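Local structure of triphenylmethane reductase (Citrobacter sp., 2JL1) at residues Tyr107-Glu112 / Ala260-Asp265; Tyr143-Val148 / Val173-Leu178; Gly168-Val173 / Asp253-Gly258; Val199-Trp204 / Gly272-Leu277. The protein binds NADP and probably uses it to reduce triphenylmethane dyes, a reaction of interest for bioremediation. All coordinates share one frame; numbering follows the deposited sequence.

Contact 1. Residues Tyr107-Glu112 / Ala260-Asp265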
# COMPACT_ATOMS: atom_id res chain seq x y z
N TYR A 107 -8.03 -6.56 6.99
CA TYR A 107 -8.15 -6.41 8.43
C TYR A 107 -9.13 -5.25 8.65
O TYR A 107 -8.99 -4.19 8.03
CB TYR A 107 -6.78 -6.15 9.04
CG TYR A 107 -6.75 -5.96 10.54
CD1 TYR A 107 -7.24 -6.95 11.40
CD2 TYR A 107 -6.21 -4.80 11.10
CE1 TYR A 107 -7.22 -6.78 12.80
CE2 TYR A 107 -6.18 -4.61 12.50
CZ TYR A 107 -6.69 -5.62 13.35
OH TYR A 107 -6.68 -5.47 14.73
N ALA A 108 -10.17 -5.50 9.45
CA ALA A 108 -11.26 -4.56 9.65
C ALA A 108 -10.73 -3.29 10.29
O ALA A 108 -9.84 -3.33 11.15
CB ALA A 108 -12.34 -5.17 10.54
N PHE A 109 -11.28 -2.18 9.85
CA PHE A 109 -10.93 -0.86 10.37
C PHE A 109 -9.44 -0.57 10.34
O PHE A 109 -8.91 0.12 11.23
CB PHE A 109 -11.54 -0.67 11.76
CG PHE A 109 -13.03 -0.92 11.78
CD1 PHE A 109 -13.90 -0.06 11.11
CD2 PHE A 109 -13.54 -2.02 12.42
CE1 PHE A 109 -15.28 -0.29 11.11
CE2 PHE A 109 -14.92 -2.25 12.44
CZ PHE A 109 -15.79 -1.39 11.78
N ALA A 110 -8.75 -1.08 9.31
CA ALA A 110 -7.28 -1.00 9.25
C ALA A 110 -6.76 0.45 9.39
O ALA A 110 -5.72 0.69 10.05
CB ALA A 110 -6.76 -1.64 7.95
N GLU A 111 -7.47 1.41 8.81
CA GLU A 111 -7.03 2.82 8.86
C GLU A 111 -6.91 3.37 10.28
O GLU A 111 -6.14 4.30 10.54
CB GLU A 111 -7.99 3.70 8.08
CG GLU A 111 -8.01 3.45 6.59
CD GLU A 111 -9.05 2.42 6.17
OE1 GLU A 111 -9.64 1.72 7.03
OE2 GLU A 111 -9.28 2.32 4.95
N GLU A 112 -7.67 2.79 11.21
CA GLU A 112 -7.69 3.24 12.61
C GLU A 112 -6.84 2.38 13.52
O GLU A 112 -6.76 2.62 14.74
CB GLU A 112 -9.13 3.28 13.13
CG GLU A 112 -9.89 4.46 12.56
CD GLU A 112 -10.50 4.17 11.20
OE1 GLU A 112 -10.93 3.02 10.95
OE2 GLU A 112 -10.59 5.11 10.39
N ALA A 260 -9.99 -3.40 18.96
CA ALA A 260 -11.01 -4.30 18.43
C ALA A 260 -12.42 -3.88 18.88
O ALA A 260 -13.34 -4.69 18.93
CB ALA A 260 -10.68 -5.75 18.81
N SER A 261 -12.60 -2.60 19.14
CA SER A 261 -13.78 -2.09 19.83
C SER A 261 -14.84 -1.54 18.87
O SER A 261 -15.93 -1.18 19.31
CB SER A 261 -13.37 -0.98 20.78
OG SER A 261 -12.87 0.15 20.08
N LYS A 262 -14.52 -1.42 17.59
CA LYS A 262 -15.51 -0.92 16.61
C LYS A 262 -16.34 -2.03 15.96
O LYS A 262 -15.84 -3.10 15.72
CB LYS A 262 -14.83 -0.10 15.52
CG LYS A 262 -14.39 1.26 15.98
CD LYS A 262 -13.33 1.85 15.08
CE LYS A 262 -13.88 2.40 13.78
NZ LYS A 262 -12.77 3.09 13.03
N THR A 263 -17.62 -1.75 15.65
CA THR A 263 -18.48 -2.77 15.08
C THR A 263 -19.11 -2.40 13.74
O THR A 263 -19.17 -1.24 13.32
CB THR A 263 -19.62 -3.25 16.06
OG1 THR A 263 -20.62 -2.23 16.17
CG2 THR A 263 -19.11 -3.62 17.46
N SER A 264 -19.66 -3.42 13.10
CA SER A 264 -20.36 -3.24 11.85
C SER A 264 -21.39 -4.36 11.74
O SER A 264 -21.20 -5.43 12.34
CB SER A 264 -19.37 -3.36 10.67
OG SER A 264 -20.07 -3.39 9.43
N ASP A 265 -22.44 -4.11 10.97
CA ASP A 265 -23.45 -5.14 10.64
C ASP A 265 -23.13 -5.91 9.35
O ASP A 265 -23.89 -6.80 8.97
CB ASP A 265 -24.84 -4.51 10.50
CG ASP A 265 -25.35 -3.92 11.80
OD1 ASP A 265 -24.86 -4.32 12.89
OD2 ASP A 265 -26.24 -3.04 11.72

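Contact 2. Residues Tyr143-Val148 / Val173-Leu178. With NAP (NADP nicotinamide-adenine-dinucleotide phosphate), chain B; GOL (glycerol), chain C.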
# COMPACT_ATOMS: atom_id res chain seq x y z
N TYR A 143 -9.49 -13.30 15.02
CA TYR A 143 -10.18 -14.58 15.22
C TYR A 143 -10.54 -14.81 16.68
O TYR A 143 -9.69 -14.74 17.54
CB TYR A 143 -9.31 -15.75 14.74
CG TYR A 143 -8.86 -15.70 13.30
CD1 TYR A 143 -9.70 -15.20 12.31
CD2 TYR A 143 -7.62 -16.21 12.91
CE1 TYR A 143 -9.29 -15.15 10.95
CE2 TYR A 143 -7.20 -16.18 11.57
CZ TYR A 143 -8.05 -15.66 10.60
OH TYR A 143 -7.67 -15.63 9.29
N THR A 144 -11.82 -15.11 16.94
CA THR A 144 -12.24 -15.54 18.28
C THR A 144 -11.41 -16.76 18.71
O THR A 144 -11.08 -16.90 19.89
CB THR A 144 -13.72 -15.89 18.26
OG1 THR A 144 -14.45 -14.75 17.82
CG2 THR A 144 -14.23 -16.32 19.65
N ASP A 145 -11.05 -17.60 17.74
CA ASP A 145 -10.28 -18.85 17.97
C ASP A 145 -8.92 -18.58 18.59
O ASP A 145 -8.37 -19.46 19.23
CB ASP A 145 -10.05 -19.65 16.66
CG ASP A 145 -11.24 -19.64 15.72
OD1 ASP A 145 -11.70 -18.55 15.33
OD2 ASP A 145 -11.70 -20.73 15.32
N PHE A 146 -8.38 -17.37 18.40
CA PHE A 146 -7.10 -16.99 18.99
C PHE A 146 -7.23 -16.99 20.51
O PHE A 146 -6.33 -17.44 21.20
CB PHE A 146 -6.62 -15.62 18.48
CG PHE A 146 -5.26 -15.22 19.00
CD1 PHE A 146 -4.10 -15.83 18.51
CD2 PHE A 146 -5.14 -14.25 20.00
CE1 PHE A 146 -2.85 -15.48 18.99
CE2 PHE A 146 -3.88 -13.90 20.50
CZ PHE A 146 -2.73 -14.52 19.98
N PHE A 147 -8.40 -16.56 21.00
CA PHE A 147 -8.65 -16.39 22.43
C PHE A 147 -9.43 -17.58 23.06
O PHE A 147 -9.33 -17.87 24.25
CB PHE A 147 -9.45 -15.10 22.65
CG PHE A 147 -8.85 -13.90 21.96
CD1 PHE A 147 -7.70 -13.30 22.45
CD2 PHE A 147 -9.42 -13.39 20.79
CE1 PHE A 147 -7.14 -12.17 21.82
CE2 PHE A 147 -8.87 -12.27 20.15
CZ PHE A 147 -7.72 -11.68 20.65
N VAL A 148 -10.23 -18.25 22.24
CA VAL A 148 -11.15 -19.26 22.73
C VAL A 148 -10.86 -20.56 21.98
O VAL A 148 -11.26 -20.74 20.84
CB VAL A 148 -12.62 -18.83 22.53
CG1 VAL A 148 -13.57 -19.89 23.08
CG2 VAL A 148 -12.90 -17.47 23.20
N VAL A 173 -14.54 -12.56 15.47
CA VAL A 173 -15.48 -13.57 14.98
C VAL A 173 -14.66 -14.82 14.63
O VAL A 173 -13.47 -14.72 14.32
CB VAL A 173 -16.29 -13.08 13.76
CG1 VAL A 173 -17.30 -11.98 14.14
CG2 VAL A 173 -15.36 -12.57 12.69
N THR A 174 -15.30 -15.98 14.65
CA THR A 174 -14.62 -17.26 14.41
C THR A 174 -14.12 -17.35 12.95
O THR A 174 -14.71 -16.77 12.03
CB THR A 174 -15.51 -18.46 14.72
OG1 THR A 174 -16.64 -18.44 13.85
CG2 THR A 174 -16.02 -18.46 16.22
N ARG A 175 -13.03 -18.09 12.74
CA ARG A 175 -12.54 -18.40 11.39
C ARG A 175 -13.64 -19.02 10.56
O ARG A 175 -13.75 -18.74 9.37
CB ARG A 175 -11.42 -19.43 11.44
CG ARG A 175 -10.09 -18.88 11.68
CD ARG A 175 -9.06 -19.95 11.39
NE ARG A 175 -7.82 -19.55 12.05
CZ ARG A 175 -7.46 -19.98 13.25
NH1 ARG A 175 -8.21 -20.86 13.89
NH2 ARG A 175 -6.32 -19.54 13.78
N ASN A 176 -14.44 -19.88 11.20
CA ASN A 176 -15.53 -20.55 10.52
C ASN A 176 -16.50 -19.57 9.88
O ASN A 176 -16.82 -19.70 8.71
CB ASN A 176 -16.27 -21.51 11.44
CG ASN A 176 -17.37 -22.22 10.72
OD1 ASN A 176 -18.54 -22.10 11.09
ND2 ASN A 176 -17.03 -22.92 9.66
N GLU A 177 -16.94 -18.57 10.64
CA GLU A 177 -17.87 -17.56 10.10
C GLU A 177 -17.23 -16.65 9.08
O GLU A 177 -17.88 -16.26 8.12
CB GLU A 177 -18.51 -16.73 11.22
CG GLU A 177 -19.38 -17.55 12.15
CD GLU A 177 -19.99 -16.73 13.26
OE1 GLU A 177 -19.24 -16.08 14.05
OE2 GLU A 177 -21.22 -16.79 13.36
N LEU A 178 -15.96 -16.31 9.26
CA LEU A 178 -15.24 -15.51 8.26
C LEU A 178 -15.07 -16.31 6.97
O LEU A 178 -15.16 -15.75 5.87
CB LEU A 178 -13.88 -15.09 8.77
CG LEU A 178 -13.98 -14.13 9.94
CD1 LEU A 178 -12.62 -14.00 10.67
CD2 LEU A 178 -14.55 -12.78 9.46
PA NAP B . -2.65 -20.36 8.86
O1A NAP B . -1.41 -20.11 9.64
O2A NAP B . -3.40 -21.57 9.25
O5B NAP B . -2.34 -20.41 7.29
C5B NAP B . -1.41 -19.58 6.64
C4B NAP B . -1.35 -20.13 5.22
O4B NAP B . -0.43 -19.38 4.43
C3B NAP B . -0.87 -21.58 5.27
O3B NAP B . -1.68 -22.37 4.45
C2B NAP B . 0.51 -21.52 4.68
O2B NAP B . 0.78 -22.64 3.91
C1B NAP B . 0.40 -20.32 3.76
N9A NAP B . 1.74 -19.82 3.43
C8A NAP B . 2.75 -19.48 4.28
N7A NAP B . 3.81 -19.08 3.53
C5A NAP B . 3.47 -19.18 2.22
C6A NAP B . 4.17 -18.92 1.04
N6A NAP B . 5.42 -18.48 1.07
N1A NAP B . 3.54 -19.13 -0.17
C2A NAP B . 2.25 -19.60 -0.21
N3A NAP B . 1.56 -19.85 0.95
C4A NAP B . 2.17 -19.65 2.15
O3 NAP B . -3.58 -19.04 9.02
PN NAP B . -5.17 -18.90 9.19
O1N NAP B . -5.79 -19.73 8.15
O2N NAP B . -5.52 -19.12 10.62
O5D NAP B . -5.41 -17.33 8.77
C5D NAP B . -5.21 -16.92 7.42
C4D NAP B . -4.44 -15.59 7.28
O4D NAP B . -5.08 -14.60 8.06
C3D NAP B . -3.01 -15.67 7.80
O3D NAP B . -2.05 -16.00 6.83
C2D NAP B . -2.74 -14.30 8.39
O2D NAP B . -2.20 -13.37 7.47
C1D NAP B . -4.13 -13.82 8.76
N1N NAP B . -4.26 -13.89 10.22
C2N NAP B . -5.33 -13.26 10.77
C3N NAP B . -5.50 -13.25 12.13
C7N NAP B . -6.64 -12.56 12.73
O7N NAP B . -6.80 -12.71 14.14
N7N NAP B . -7.41 -11.81 11.93
C4N NAP B . -4.62 -13.98 12.95
C5N NAP B . -3.59 -14.69 12.37
C6N NAP B . -3.39 -14.60 10.99
P2B NAP B . 1.56 -23.93 4.51
O1X NAP B . 0.51 -24.94 4.92
O2X NAP B . 2.41 -23.57 5.71
O3X NAP B . 2.41 -24.43 3.37
C1 GOL C . -18.99 -13.52 16.81
O1 GOL C . -19.52 -14.68 16.19
C2 GOL C . -17.98 -13.85 17.92
O2 GOL C . -17.33 -15.10 17.76
C3 GOL C . -18.57 -13.68 19.31
O3 GOL C . -19.23 -12.42 19.40
O HOH W 1 -13.68 -21.28 13.86

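Contact 3. Residues Gly168-Val173 / Asp253-Gly258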
# COMPACT_ATOMS: atom_id res chain seq x y z
N GLY A 168 -10.82 -3.88 27.64
CA GLY A 168 -10.83 -3.69 26.21
C GLY A 168 -11.91 -4.54 25.55
O GLY A 168 -12.16 -5.69 25.94
N ILE A 169 -12.60 -3.92 24.60
CA ILE A 169 -13.72 -4.54 23.91
C ILE A 169 -13.23 -5.36 22.71
O ILE A 169 -12.32 -4.94 21.99
CB ILE A 169 -14.72 -3.44 23.49
CG1 ILE A 169 -15.35 -2.79 24.75
CG2 ILE A 169 -15.80 -4.01 22.58
CD1 ILE A 169 -16.11 -1.48 24.43
N VAL A 170 -13.84 -6.54 22.49
CA VAL A 170 -13.38 -7.44 21.44
C VAL A 170 -14.51 -7.75 20.45
O VAL A 170 -15.53 -8.34 20.80
CB VAL A 170 -12.80 -8.77 22.03
CG1 VAL A 170 -12.13 -9.62 20.92
CG2 VAL A 170 -11.75 -8.50 23.14
N ASN A 171 -14.27 -7.43 19.18
CA ASN A 171 -15.25 -7.60 18.10
C ASN A 171 -14.93 -8.83 17.24
O ASN A 171 -15.36 -8.93 16.07
CB ASN A 171 -15.27 -6.32 17.25
CG ASN A 171 -13.94 -6.10 16.53
OD1 ASN A 171 -13.01 -6.94 16.65
ND2 ASN A 171 -13.84 -5.01 15.78
N SER A 172 -14.17 -9.77 17.82
CA SER A 172 -13.71 -10.97 17.11
C SER A 172 -14.84 -11.82 16.53
O SER A 172 -15.97 -11.81 17.00
CB SER A 172 -12.83 -11.83 18.02
OG SER A 172 -13.59 -12.45 19.06
N VAL A 173 -14.54 -12.56 15.47
CA VAL A 173 -15.48 -13.57 14.98
C VAL A 173 -14.66 -14.82 14.63
O VAL A 173 -13.47 -14.72 14.32
CB VAL A 173 -16.29 -13.08 13.76
CG1 VAL A 173 -17.30 -11.98 14.14
CG2 VAL A 173 -15.36 -12.57 12.69
N ASP A 253 -2.55 -5.68 24.48
CA ASP A 253 -2.32 -4.25 24.74
C ASP A 253 -3.10 -3.39 23.74
O ASP A 253 -3.69 -2.38 24.11
CB ASP A 253 -0.80 -3.94 24.70
CG ASP A 253 -0.49 -2.48 25.02
OD1 ASP A 253 -0.14 -1.74 24.09
OD2 ASP A 253 -0.63 -2.08 26.18
N ALA A 254 -3.14 -3.81 22.48
CA ALA A 254 -3.88 -3.07 21.46
C ALA A 254 -5.37 -3.11 21.84
O ALA A 254 -6.05 -2.10 21.78
CB ALA A 254 -3.64 -3.70 20.04
N ILE A 255 -5.83 -4.29 22.25
CA ILE A 255 -7.21 -4.45 22.72
C ILE A 255 -7.50 -3.50 23.89
O ILE A 255 -8.53 -2.81 23.86
CB ILE A 255 -7.55 -5.94 23.03
CG1 ILE A 255 -7.64 -6.76 21.74
CG2 ILE A 255 -8.90 -6.06 23.82
CD1 ILE A 255 -7.64 -8.29 22.02
N SER A 256 -6.59 -3.42 24.89
CA SER A 256 -6.79 -2.49 26.01
C SER A 256 -6.91 -1.04 25.54
O SER A 256 -7.39 -0.21 26.30
CB SER A 256 -5.67 -2.56 27.03
OG SER A 256 -4.51 -1.91 26.55
N LYS A 257 -6.45 -0.75 24.32
CA LYS A 257 -6.48 0.62 23.75
C LYS A 257 -7.57 0.81 22.68
O LYS A 257 -7.56 1.81 21.94
CB LYS A 257 -5.10 0.97 23.16
CG LYS A 257 -4.04 1.19 24.26
CD LYS A 257 -2.61 1.13 23.74
CE LYS A 257 -1.60 1.36 24.86
NZ LYS A 257 -0.22 1.06 24.33
N GLY A 258 -8.51 -0.14 22.60
CA GLY A 258 -9.66 0.00 21.73
C GLY A 258 -9.51 -0.53 20.31
O GLY A 258 -10.37 -0.28 19.46
O HOH W 2 -10.31 -3.16 21.84

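Contact 4. Residues Val199-Trp204 / Gly272-Leu277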
# COMPACT_ATOMS: atom_id res chain seq x y z
N VAL A 199 -16.86 -8.13 11.26
CA VAL A 199 -16.65 -8.16 12.70
C VAL A 199 -17.99 -8.47 13.39
O VAL A 199 -19.07 -8.51 12.76
CB VAL A 199 -16.09 -6.81 13.24
CG1 VAL A 199 -14.82 -6.38 12.51
CG2 VAL A 199 -17.14 -5.71 13.14
N SER A 200 -17.92 -8.65 14.70
CA SER A 200 -19.12 -8.93 15.50
C SER A 200 -19.83 -7.64 15.86
O SER A 200 -19.19 -6.66 16.20
CB SER A 200 -18.71 -9.58 16.81
OG SER A 200 -19.84 -9.97 17.56
N ASN A 201 -21.16 -7.68 15.85
CA ASN A 201 -21.95 -6.61 16.47
C ASN A 201 -22.49 -7.01 17.85
O ASN A 201 -23.47 -6.45 18.35
CB ASN A 201 -23.06 -6.12 15.52
CG ASN A 201 -23.94 -7.24 15.02
OD1 ASN A 201 -23.90 -8.37 15.52
ND2 ASN A 201 -24.73 -6.94 13.99
N GLN A 202 -21.83 -7.99 18.46
CA GLN A 202 -22.05 -8.37 19.86
C GLN A 202 -20.69 -8.61 20.53
O GLN A 202 -20.33 -9.75 20.86
CB GLN A 202 -22.93 -9.62 19.97
CG GLN A 202 -24.33 -9.43 19.40
CD GLN A 202 -25.15 -10.69 19.55
OE1 GLN A 202 -25.05 -11.62 18.73
NE2 GLN A 202 -25.93 -10.75 20.63
N PRO A 203 -19.93 -7.53 20.76
CA PRO A 203 -18.58 -7.66 21.30
C PRO A 203 -18.59 -8.10 22.77
O PRO A 203 -19.64 -8.06 23.42
CB PRO A 203 -18.00 -6.24 21.14
CG PRO A 203 -19.23 -5.32 21.12
CD PRO A 203 -20.35 -6.13 20.53
N TRP A 204 -17.42 -8.49 23.27
CA TRP A 204 -17.28 -9.09 24.60
C TRP A 204 -16.01 -8.54 25.26
O TRP A 204 -15.22 -7.84 24.63
CB TRP A 204 -17.21 -10.62 24.47
CG TRP A 204 -16.17 -11.16 23.46
CD1 TRP A 204 -16.35 -11.33 22.13
CD2 TRP A 204 -14.83 -11.63 23.75
NE1 TRP A 204 -15.22 -11.85 21.55
CE2 TRP A 204 -14.27 -12.06 22.52
CE3 TRP A 204 -14.06 -11.74 24.92
CZ2 TRP A 204 -12.97 -12.58 22.42
CZ3 TRP A 204 -12.77 -12.24 24.83
CH2 TRP A 204 -12.23 -12.66 23.59
N GLY A 272 -26.11 -14.04 8.00
CA GLY A 272 -27.17 -14.24 9.00
C GLY A 272 -26.64 -14.23 10.42
O GLY A 272 -25.58 -13.66 10.68
N SER A 273 -27.36 -14.86 11.35
CA SER A 273 -27.02 -14.86 12.78
C SER A 273 -25.60 -15.32 13.06
O SER A 273 -25.13 -16.27 12.43
CB SER A 273 -27.97 -15.77 13.57
OG SER A 273 -29.28 -15.25 13.59
N LEU A 274 -24.95 -14.65 14.00
CA LEU A 274 -23.59 -14.98 14.42
C LEU A 274 -23.62 -15.97 15.57
O LEU A 274 -24.58 -16.01 16.34
CB LEU A 274 -22.84 -13.72 14.87
CG LEU A 274 -22.78 -12.52 13.89
CD1 LEU A 274 -22.06 -11.32 14.52
CD2 LEU A 274 -22.14 -12.94 12.55
N THR A 275 -22.55 -16.74 15.70
CA THR A 275 -22.43 -17.77 16.72
C THR A 275 -22.15 -17.09 18.05
O THR A 275 -21.18 -16.35 18.16
CB THR A 275 -21.28 -18.70 16.37
OG1 THR A 275 -21.53 -19.25 15.07
CG2 THR A 275 -21.14 -19.83 17.39
N PRO A 276 -23.00 -17.35 19.06
CA PRO A 276 -22.80 -16.81 20.39
C PRO A 276 -21.45 -17.25 20.95
O PRO A 276 -21.03 -18.39 20.75
CB PRO A 276 -23.93 -17.46 21.19
CG PRO A 276 -24.97 -17.78 20.19
CD PRO A 276 -24.20 -18.20 18.99
N LEU A 277 -20.79 -16.36 21.68
CA LEU A 277 -19.49 -16.68 22.31
C LEU A 277 -19.57 -17.96 23.15
O LEU A 277 -18.65 -18.78 23.13
CB LEU A 277 -19.02 -15.50 23.16
CG LEU A 277 -17.61 -15.55 23.77
CD1 LEU A 277 -16.51 -15.63 22.66
CD2 LEU A 277 -17.46 -14.28 24.60

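Contact 1. Residues Tyr107-Glu112 / Ala260-Asp265
Phe-109 and Glu-112 meet Lys-262 at the surface of a Rossmann-type NADP-binding fold. Residues 107-112 form the loop that leaves strand 101-107 of the parallel sheet. Residues 260-265 link helix 242-256 to helix 266-271. A type II beta turn from Tyr-107 to Ala-110 puts Phe-109 in its third position, with positive phi. The turn directs the phenyl ring at the second loop.

Lys-262 lies over one face of that ring. Its CB sits 3.9 Å from the centroid of the Phe-109 ring, 17° off the normal, as a CH-pi contact displaced toward the rim. The lysine chain is bent at chi3 (77°). This kink takes the chain along the ring, and CE packs 3.6 Å from CD1 of Phe-109. The far end of the ring meets backbone: CE2 of Phe-109 is 3.5 Å from Lys-262 O, and CZ is 3.7 Å from Thr-263 O. Ser-264 CB lies a little further off, oblique to the ring.

Beyond the ring the ammonium group reaches Glu-112, whose side chain is bent at chi2 (85°) and crosses the lysine at about a right angle. The aliphatic part of Lys-262 is thus spent on the aromatic ring and its charge on the carboxylate. Outside the two segments, Phe-109 N is hydrogen-bonded to Asn-197 OD1, and Lys-262 O accepts from Asn-171 ND2. Glu-111 turns to another partner, a salt bridge with Arg-139. The Lys-262 NZ to Glu-112 OE1 salt bridge is 2.8 Å long, and NZ approaches from above the carboxylate plane.

Contact 2. Residues Tyr143-Val148 / Val173-Leu178
Arg-175 packs across Tyr-143 in the NADP pocket, at the start of helix 175-186. Its CB lies 4.0 Å from Asp-145 OD1. CG sits over the centre of the Tyr-143 ring, 3.6 Å from the centroid and 5° off the normal, a CH-pi contact. The chain runs extended from CG to NE. CD passes near the cofactor phosphate, and Arg-175 NE donates to O2N of NADP at 2.7 Å. At the tip, NH2 lies near that same oxygen, while NH1 stands beside CB of Asp-145 and makes a long salt bridge to OD2.

The opposite ring face of Tyr-143 carries the nicotinamide carboxamide. Leu-178 CD1 lies in plane at the ring edge, 3.5 Å from Tyr-143 CE1. Tyr-143 OH donates to O5D of NADP.

Two hydrogen bonds tie the segments, one of them between backbones. Thr-144 N donates to Val-173 O at 3.1 Å. Asp-145 OD1 takes Arg-175 N at 2.9 Å on its syn side. Thr-174 is the N-cap, its OG1 accepting from Glu-177 N.

The phenol is layered between arginine and carboxamide. Tyr-143 N binds the carboxamide O7N, and Arg-175 NE the phosphate. The arginine charge probably helps balance that phosphate.

Contact 3. Residues Gly168-Val173 / Asp253-Gly258
The contact sits at the C-terminal end of helix 242-256, which closes in a Schellman motif, in this NmrA-like member of the NADP-binding Rossmann superfamily. Residues 168-173 belong to the loop between strand 160-163 and helix 175-186, and they run past this helix end. Gly-258, with positive phi, is the C-prime residue of the motif. Its N donates to Ile-255 O, and Glu-259 N bonds to Ala-254 O.

Gly-168 comes closest to the helix. Its CA makes a CA-H...O contact of 3.4 Å with Ile-255 O. With no side chain in between, the CA atoms of Gly-168 and Ser-256 lie 4.2 Å apart.

The side-chain part is small and apolar. Ile-255 places CG2 anti to its backbone N, with CG1 beside that N (chi1 -71°). Ile-255 CG2 is 3.8 Å from Val-170 CG2 and 3.8 Å from Gly-168 C. The two branched side chains pass each other at a slant, CG2 of Val-170 against CG2 of Ile-255. Val-170 also packs on Trp-204, and Ile-255 on Phe-147.

Within the last helical turn, Ser-256 OG folds back and donates to Asp-253 O at 2.6 Å. Lys-257 NZ reaches the syn lone pair of Asp-253 OD1. No direct hydrogen bond joins loop to helix. A water does so instead, donating to Ile-169 O and to Ile-255 O, each at 2.7 Å.

Contact 4. Residues Val199-Trp204 / Gly272-Leu277
The indole of Trp-204 has Leu-277 CD2 over one face, 3.5 Å above the plane and offset toward the rim. The methyl is 3.9 Å from the centroid of the five-membered ring and 26° off its normal, a CH-pi contact. Its nearest ring atom is CG of Trp-204, at 3.6 Å. Leu-277 CD1 lies near Trp-204 NE1, whose hydrogen bond goes to Ser-172 OG. Phe-206 meets the indole edge-to-face.

Leu-277 begins helix 277-285. Its CG stands anti to the backbone N (chi1 -173°), which carries both methyls across to the indole.

The second touching point is Leu-274. Its CD1 rests 3.6 Å from Asn-201 OD1 and 3.9 Å from Ser-200 CA. Asn-201 directs its ND2 to Asp-265. Ser-200 closes an ST turn: its OG accepts from Gln-202 N at 2.9 Å.

The loop after strand 194-198 is thereby packed against the one leading into the last helix. No hydrogen bond crosses between these segments. The contact therefore rests on van der Waals and CH-pi packing of leucine methyls, while Asn-201 ND2 and Ser-200 OG keep their bonds to Asp-265 and Gln-202.

The four contacts gather around the loops at the cofactor side of the parallel sheet, and all pairs touch except contacts 1 and 2. Contact 1 is the surface one, and its charge pair suits that place. Contact 3 is buried, apolar and bridged by water. Contacts 2 and 4 are partly buried, but only contact 2 touches NADP, and it alone combines hydrogen bonds between segments with cofactor bonds. Contacts 2 and 3 share Val-173 and are joined by Thr-144 OG1 with Ser-172 OG. Loop 168-173 also pairs with 199-204 through backbone bonds. Asn-171 and Asn-201 reach from contacts 3 and 4 to segment 260-265 of contact 1. Glu-177 links contact 2 to Thr-275 of contact 4.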